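Local coordinates for protein nicotinate phosphoribosyltransferase (Porphyromonas gingivalis, PDB 2IM5) that probably couples nicotinate to phosphoribosyl pyrophosphate at the expense of ATP, making nicotinate mononucleotide on the way to NAD, at residues Ile4-Asp9 and Asn196-His201; Asp9-Lys14 and Gly166-Phe171; Gly209-Glu214 and Gly245-Asp250. All coordinates share one frame; numbering follows the deposited sequence.

Contact 1 of 3, residues Ile4-Asp9 and Asn196-His201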
# COMPACT_ATOMS: atom_id res chain seq x y z
N ILE A 4 1.26 18.31 3.59
CA ILE A 4 0.34 17.38 4.24
C ILE A 4 -0.46 18.19 5.26
O ILE A 4 0.09 18.70 6.23
CB ILE A 4 1.08 16.23 4.97
CG1 ILE A 4 1.95 15.45 3.98
CG2 ILE A 4 0.07 15.30 5.63
CD1 ILE A 4 1.19 14.75 2.86
N ARG A 5 -1.77 18.31 5.04
CA ARG A 5 -2.63 19.09 5.92
C ARG A 5 -3.49 18.27 6.87
O ARG A 5 -3.96 18.78 7.89
CB ARG A 5 -3.53 20.01 5.10
CG ARG A 5 -2.79 21.08 4.31
CD ARG A 5 -1.81 21.82 5.22
NE ARG A 5 -1.24 23.01 4.59
CZ ARG A 5 -1.92 24.13 4.37
NH1 ARG A 5 -3.20 24.21 4.72
NH2 ARG A 5 -1.32 25.17 3.80
N SER A 6 -3.71 17.01 6.53
CA SER A 6 -4.53 16.15 7.38
C SER A 6 -3.80 14.90 7.86
O SER A 6 -3.07 14.26 7.11
CB SER A 6 -5.79 15.72 6.64
OG SER A 6 -6.47 14.71 7.37
N ILE A 7 -4.02 14.54 9.12
CA ILE A 7 -3.39 13.36 9.65
C ILE A 7 -4.01 12.12 8.99
O ILE A 7 -3.47 11.02 9.09
CB ILE A 7 -3.53 13.31 11.19
CG1 ILE A 7 -2.39 12.49 11.79
CG2 ILE A 7 -4.87 12.72 11.59
CD1 ILE A 7 -2.17 12.74 13.27
N LEU A 8 -5.13 12.30 8.30
CA LEU A 8 -5.80 11.20 7.60
C LEU A 8 -5.38 11.13 6.14
O LEU A 8 -5.83 10.24 5.40
CB LEU A 8 -7.32 11.34 7.68
CG LEU A 8 -8.01 11.30 9.05
CD1 LEU A 8 -9.51 11.21 8.83
CD2 LEU A 8 -7.51 10.11 9.86
N ASP A 9 -4.53 12.05 5.70
CA ASP A 9 -4.06 12.05 4.32
C ASP A 9 -2.95 11.01 4.22
O ASP A 9 -1.76 11.33 4.22
CB ASP A 9 -3.55 13.44 3.91
CG ASP A 9 -3.23 13.54 2.43
OD1 ASP A 9 -3.67 12.68 1.64
OD2 ASP A 9 -2.53 14.50 2.04
N ASN A 196 -7.07 6.50 0.24
CA ASN A 196 -6.79 7.75 0.95
C ASN A 196 -7.92 8.04 1.93
O ASN A 196 -9.01 8.46 1.54
CB ASN A 196 -6.67 8.90 -0.05
CG ASN A 196 -6.16 10.16 0.59
OD1 ASN A 196 -6.67 10.61 1.62
ND2 ASN A 196 -5.14 10.77 -0.03
N VAL A 197 -7.66 7.82 3.22
CA VAL A 197 -8.68 8.02 4.25
C VAL A 197 -9.23 9.45 4.30
O VAL A 197 -10.44 9.65 4.48
CB VAL A 197 -8.14 7.63 5.64
CG1 VAL A 197 -9.25 7.68 6.68
CG2 VAL A 197 -7.53 6.23 5.57
N HIS A 198 -8.35 10.43 4.13
CA HIS A 198 -8.74 11.83 4.13
C HIS A 198 -9.74 12.16 3.01
O HIS A 198 -10.77 12.81 3.24
CB HIS A 198 -7.52 12.73 3.98
CG HIS A 198 -7.85 14.13 3.57
ND1 HIS A 198 -8.67 14.96 4.30
CD2 HIS A 198 -7.47 14.85 2.48
CE1 HIS A 198 -8.78 16.13 3.69
NE2 HIS A 198 -8.06 16.09 2.58
N LEU A 199 -9.42 11.72 1.79
CA LEU A 199 -10.30 11.99 0.67
C LEU A 199 -11.59 11.17 0.72
O LEU A 199 -12.60 11.56 0.14
CB LEU A 199 -9.55 11.75 -0.65
CG LEU A 199 -8.42 12.77 -0.87
CD1 LEU A 199 -7.72 12.51 -2.19
CD2 LEU A 199 -8.99 14.20 -0.83
N ALA A 200 -11.56 10.04 1.42
CA ALA A 200 -12.75 9.22 1.55
C ALA A 200 -13.69 9.99 2.48
O ALA A 200 -14.90 10.01 2.29
CB ALA A 200 -12.40 7.87 2.16
N HIS A 201 -13.10 10.62 3.49
CA HIS A 201 -13.85 11.41 4.45
C HIS A 201 -14.45 12.61 3.73
O HIS A 201 -15.65 12.86 3.80
CB HIS A 201 -12.92 11.89 5.57
CG HIS A 201 -13.57 12.81 6.55
ND1 HIS A 201 -12.85 13.69 7.33
CD2 HIS A 201 -14.87 12.98 6.89
CE1 HIS A 201 -13.68 14.36 8.11
NE2 HIS A 201 -14.91 13.95 7.86
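Asp9 and Asn196 join the N-terminal loop to the start of helix 197-203. From the Asp9 backbone the side chain leaves with CG anti to N (chi1 -172°), and its atoms meet different partners in turn. CB lies against His198 CB at 4.0 Å, a purely apolar touch. The carboxylate then runs nearly coplanar with the Asn196 amide, and Asn196 ND2 donates to Asp9 OD1 over 2.9 Å, arriving almost in line with the C-O bond, with the oxygen tilted slightly from the amide plane. Asp9 OD2 is turned to Arg170, which takes the carboxylate in a salt bridge. Asparagine suits its position because one amide does two jobs: while ND2 serves Asp9, OD1 accepts from Leu199 N (3.0 Å, 164°) as the N-cap of the helix. Between the backbones, His198 N donates weakly to Leu8 O at 2.8 Å. Leu8, pointing at the helix, brings CD1 to within 4.1 Å of Val197 CG1, and leucine fits here because Leu70 and Phe15 also border it. Ser6 CB sits over one face of the His198 ring in a CH-pi contact, while its small hydroxyl accepts from Leu8 N (2.9 Å) in an ST turn and also bonds Glu66. Held by the Asn196 N-H and by Arg170, the buried Asp9 carboxylate is probably stabilised in its charged form.

Contact 2 of 3, residues Asp9-Lys14 and Gly166-Phe171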
# COMPACT_ATOMS: atom_id res chain seq x y z
N ASP A 9 -4.53 12.05 5.70
CA ASP A 9 -4.06 12.05 4.32
C ASP A 9 -2.95 11.01 4.22
O ASP A 9 -1.76 11.33 4.22
CB ASP A 9 -3.55 13.44 3.91
CG ASP A 9 -3.23 13.54 2.43
OD1 ASP A 9 -3.67 12.68 1.64
OD2 ASP A 9 -2.53 14.50 2.04
N THR A 10 -3.37 9.75 4.17
CA THR A 10 -2.46 8.61 4.10
C THR A 10 -3.30 7.41 3.66
O THR A 10 -4.52 7.52 3.49
CB THR A 10 -1.83 8.33 5.50
OG1 THR A 10 -0.87 7.27 5.40
CG2 THR A 10 -2.90 7.95 6.50
N ASP A 11 -2.64 6.26 3.48
CA ASP A 11 -3.35 5.06 3.06
C ASP A 11 -3.98 4.31 4.22
O ASP A 11 -3.45 4.29 5.33
CB ASP A 11 -2.41 4.12 2.31
CG ASP A 11 -2.14 4.59 0.89
OD1 ASP A 11 -3.12 4.84 0.16
OD2 ASP A 11 -0.96 4.69 0.52
N LEU A 12 -5.12 3.69 3.95
CA LEU A 12 -5.83 2.92 4.97
C LEU A 12 -4.94 1.88 5.63
O LEU A 12 -4.95 1.74 6.85
CB LEU A 12 -7.04 2.22 4.34
CG LEU A 12 -7.73 1.20 5.26
CD1 LEU A 12 -8.36 1.93 6.44
CD2 LEU A 12 -8.79 0.43 4.48
N TYR A 13 -4.16 1.16 4.83
CA TYR A 13 -3.32 0.11 5.38
C TYR A 13 -2.31 0.58 6.42
O TYR A 13 -1.85 -0.22 7.23
CB TYR A 13 -2.63 -0.68 4.26
CG TYR A 13 -1.43 -0.01 3.62
CD1 TYR A 13 -0.16 -0.12 4.20
CD2 TYR A 13 -1.55 0.68 2.41
CE1 TYR A 13 0.96 0.45 3.59
CE2 TYR A 13 -0.44 1.25 1.79
CZ TYR A 13 0.81 1.13 2.38
OH TYR A 13 1.92 1.68 1.76
N LYS A 14 -1.98 1.86 6.41
CA LYS A 14 -1.03 2.38 7.40
C LYS A 14 -1.68 2.32 8.78
O LYS A 14 -1.02 1.99 9.77
CB LYS A 14 -0.63 3.82 7.05
CG LYS A 14 0.08 3.97 5.69
CD LYS A 14 1.58 3.68 5.74
CE LYS A 14 1.91 2.24 6.14
NZ LYS A 14 3.37 1.91 5.98
N GLY A 166 -3.73 5.46 -5.60
CA GLY A 166 -2.56 6.17 -6.11
C GLY A 166 -1.95 7.30 -5.31
O GLY A 166 -1.26 8.16 -5.87
N MET A 167 -2.17 7.31 -4.00
CA MET A 167 -1.64 8.38 -3.16
C MET A 167 -0.12 8.57 -3.17
O MET A 167 0.37 9.66 -3.42
CB MET A 167 -2.13 8.18 -1.72
CG MET A 167 -1.30 8.92 -0.68
SD MET A 167 -2.22 9.31 0.81
CE MET A 167 -1.40 10.81 1.29
N ARG A 168 0.62 7.50 -2.89
CA ARG A 168 2.07 7.60 -2.83
C ARG A 168 2.77 8.25 -4.02
O ARG A 168 3.80 8.90 -3.84
CB ARG A 168 2.67 6.23 -2.56
CG ARG A 168 2.55 5.83 -1.10
CD ARG A 168 2.98 4.38 -0.89
NE ARG A 168 2.10 3.49 -1.63
CZ ARG A 168 2.28 2.18 -1.74
NH1 ARG A 168 3.32 1.61 -1.15
NH2 ARG A 168 1.42 1.45 -2.44
N ARG A 169 2.23 8.09 -5.22
CA ARG A 169 2.85 8.68 -6.40
C ARG A 169 2.00 9.73 -7.11
O ARG A 169 2.24 10.04 -8.28
CB ARG A 169 3.23 7.58 -7.39
CG ARG A 169 4.36 6.72 -6.88
CD ARG A 169 4.76 5.65 -7.87
NE ARG A 169 5.81 4.82 -7.30
CZ ARG A 169 6.39 3.81 -7.94
NH1 ARG A 169 6.02 3.53 -9.19
NH2 ARG A 169 7.33 3.09 -7.35
N ARG A 170 1.01 10.27 -6.41
CA ARG A 170 0.15 11.29 -6.99
C ARG A 170 0.98 12.51 -7.41
O ARG A 170 2.04 12.77 -6.85
CB ARG A 170 -0.90 11.71 -5.96
CG ARG A 170 -0.33 12.44 -4.75
CD ARG A 170 -1.40 12.65 -3.68
NE ARG A 170 -0.91 13.38 -2.52
CZ ARG A 170 -1.56 13.47 -1.37
NH1 ARG A 170 -2.74 12.87 -1.22
NH2 ARG A 170 -1.03 14.15 -0.35
N PHE A 171 0.48 13.25 -8.40
CA PHE A 171 1.18 14.45 -8.86
C PHE A 171 1.14 15.46 -7.71
O PHE A 171 2.12 16.13 -7.42
CB PHE A 171 0.48 15.05 -10.09
CG PHE A 171 1.19 16.25 -10.66
CD1 PHE A 171 2.23 16.10 -11.58
CD2 PHE A 171 0.83 17.53 -10.27
CE1 PHE A 171 2.90 17.21 -12.10
CE2 PHE A 171 1.49 18.65 -10.78
CZ PHE A 171 2.52 18.49 -11.69
O HOH W 1 -0.44 4.94 -2.11
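Arg170 grips the Asp9 carboxylate end-on in a two-pronged salt bridge: NH2 reaches Asp9 OD2 at 2.8 Å and NH1 reaches Asp9 OD1 at 3.0 Å. Both oxygens lie near the guanidinium plane and are met on their syn sides. An arginine extended from CG to NE has the length and paired N-H groups for this; NH1 also makes a salt bridge to Glu176. A second acid-arginine pair, Asp11 and Arg168, is linked through a water that donates to Asp11 OD2 (2.7 Å) and accepts from Arg168 N and NE. The direct Asp11 OD2 to Arg168 NE approach, 3.9 Å, is a long salt bridge of charges alone; Asp11 OD1 is hydrogen-bonded to Ser195 OG. Tyr13 OH lies over that guanidinium's face near the rim, not hydrogen-bonded to NH1; instead it hydrogen-bonds Glu120, with which Arg168 NH1 forms a salt bridge. Between the two pairs comes Met167, whose flexible unbranched chain lays SD against Thr10 CA at 3.4 Å. Here the lead-in to helix 12-24 meets the loop leaving strand 162-164, at the C-terminal strand ends where TIM-barrel-like folds usually place their active sites.

Contact 3 of 3, residues Gly209-Glu214 and Gly245-Asp250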
# COMPACT_ATOMS: atom_id res chain seq x y z
N GLY A 209 -8.66 -0.98 1.01
CA GLY A 209 -7.27 -1.38 1.11
C GLY A 209 -7.10 -2.77 1.69
O GLY A 209 -8.07 -3.39 2.15
N THR A 210 -5.88 -3.29 1.67
CA THR A 210 -5.59 -4.62 2.20
C THR A 210 -4.36 -4.50 3.09
O THR A 210 -3.72 -3.46 3.11
CB THR A 210 -5.26 -5.61 1.08
OG1 THR A 210 -4.02 -5.24 0.47
CG2 THR A 210 -6.36 -5.61 0.02
N HIS A 211 -4.03 -5.56 3.81
CA HIS A 211 -2.83 -5.52 4.64
C HIS A 211 -1.69 -5.38 3.62
O HIS A 211 -1.83 -5.78 2.47
CB HIS A 211 -2.68 -6.80 5.46
CG HIS A 211 -2.21 -7.98 4.67
ND1 HIS A 211 -0.93 -8.07 4.16
CD2 HIS A 211 -2.85 -9.11 4.27
CE1 HIS A 211 -0.80 -9.20 3.49
NE2 HIS A 211 -1.95 -9.85 3.54
N PRO A 212 -0.55 -4.81 4.03
CA PRO A 212 0.57 -4.63 3.11
C PRO A 212 1.62 -5.74 3.20
O PRO A 212 1.53 -6.63 4.06
CB PRO A 212 1.14 -3.30 3.55
CG PRO A 212 1.05 -3.46 5.07
CD PRO A 212 -0.33 -4.07 5.29
N HIS A 213 2.61 -5.66 2.32
CA HIS A 213 3.71 -6.62 2.29
C HIS A 213 4.53 -6.54 3.57
O HIS A 213 5.02 -7.56 4.04
CB HIS A 213 4.64 -6.35 1.10
CG HIS A 213 4.06 -6.69 -0.23
ND1 HIS A 213 3.79 -7.98 -0.63
CD2 HIS A 213 3.68 -5.90 -1.26
CE1 HIS A 213 3.28 -7.97 -1.85
NE2 HIS A 213 3.20 -6.72 -2.25
N GLU A 214 4.69 -5.33 4.12
CA GLU A 214 5.50 -5.16 5.33
C GLU A 214 5.02 -6.04 6.48
O GLU A 214 5.84 -6.51 7.28
CB GLU A 214 5.53 -3.68 5.78
CG GLU A 214 4.20 -3.10 6.19
CD GLU A 214 4.31 -1.70 6.79
OE1 GLU A 214 4.73 -1.58 7.97
OE2 GLU A 214 3.99 -0.72 6.09
N GLY A 245 -10.53 -9.17 5.26
CA GLY A 245 -10.11 -10.50 4.82
C GLY A 245 -9.48 -10.71 3.46
O GLY A 245 -9.85 -11.64 2.76
N THR A 246 -8.54 -9.86 3.07
CA THR A 246 -7.85 -10.02 1.79
C THR A 246 -6.40 -10.31 2.10
O THR A 246 -5.83 -9.72 3.01
CB THR A 246 -7.92 -8.75 0.94
OG1 THR A 246 -9.28 -8.43 0.65
CG2 THR A 246 -7.17 -8.94 -0.38
N VAL A 247 -5.79 -11.23 1.37
CA VAL A 247 -4.39 -11.54 1.64
C VAL A 247 -3.49 -11.45 0.41
O VAL A 247 -3.87 -11.84 -0.69
CB VAL A 247 -4.26 -12.95 2.28
CG1 VAL A 247 -4.77 -14.01 1.33
CG2 VAL A 247 -2.80 -13.21 2.67
N LEU A 248 -2.29 -10.91 0.63
CA LEU A 248 -1.27 -10.78 -0.40
C LEU A 248 -0.55 -12.12 -0.45
O LEU A 248 -0.20 -12.68 0.59
CB LEU A 248 -0.28 -9.68 -0.04
CG LEU A 248 -0.59 -8.28 -0.58
CD1 LEU A 248 0.36 -7.27 0.03
CD2 LEU A 248 -0.46 -8.29 -2.11
N THR A 249 -0.28 -12.61 -1.66
CA THR A 249 0.35 -13.91 -1.82
C THR A 249 1.78 -13.95 -2.37
O THR A 249 2.46 -14.96 -2.24
CB THR A 249 -0.49 -14.81 -2.74
OG1 THR A 249 -0.43 -14.31 -4.08
CG2 THR A 249 -1.95 -14.82 -2.29
N ASP A 250 2.24 -12.85 -2.96
CA ASP A 250 3.57 -12.85 -3.58
C ASP A 250 4.80 -12.45 -2.75
O ASP A 250 5.91 -12.45 -3.29
CB ASP A 250 3.52 -11.98 -4.84
CG ASP A 250 3.39 -10.50 -4.53
OD1 ASP A 250 2.82 -10.16 -3.47
OD2 ASP A 250 3.84 -9.66 -5.34
O HOH W 2 -6.00 -7.43 4.11
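His211 turns its ring into the position between its own N and carbonyl carbon (chi1 76°), while Leu248 sets CG roughly anti to its carbonyl carbon, well off a staggered value (chi1 -92°), and the pair meet between the loop and strand 246-248. This torsion of His211 lays the ring along the following residue, where ND1 donates to Pro212 O at 2.9 Å, the oxygen lying in the ring plane; this fixes the ring's rotation and directs the other side of the imidazole at the strand. There NE2 is 3.1 Å from Leu248 N, CE1 is 3.6 Å from Leu248 CB, and Val247 CG2 lies at the ring edge. Histidine suits the place, since a flat ring slips alongside the strand and still offers a nitrogen to the loop. Farther along, Leu248 CD1 sits over the centre of the His213 ring, 3.5 Å from its centroid and 8° off the normal, a close CH-pi contact. The ring nitrogens of His213 have weak hydrogen bonds to Thr251 and Asp275. At the other end Thr210 CG2 packs tightly on Thr246 CG2 at 3.5 Å; Thr210 OG1 donates to His211 O and also bonds Arg273, and Thr246 OG1 bonds Ser271. His213 is the predicted phosphohistidine, unmodified here; its ring, backed by leucine and weakly hydrogen-bonded at both nitrogens, is consistent with an imidazole partly fixed in orientation for such chemistry.

In the fold
Contacts 1 and 2 share Asp9 and lie with centres about 9 Å apart, contact 2 nested along the chain inside the loop that contact 1 closes; contact 3 follows in series, its centre about 16 Å from that of contact 2 and 21 Å from that of contact 1. The N-terminal segment before and into helix 12-24 runs past loops that follow strands 162-164 and 191-194 of the parallel sheet. Contact 3 brings the chain after one edge strand, 206-207, against the opposite edge strand, 246-248, as expected when a parallel sheet curls into a barrel. A Lys14-Glu214 salt bridge places the start of helix 12-24 beside the segment with the predicted phosphohistidine.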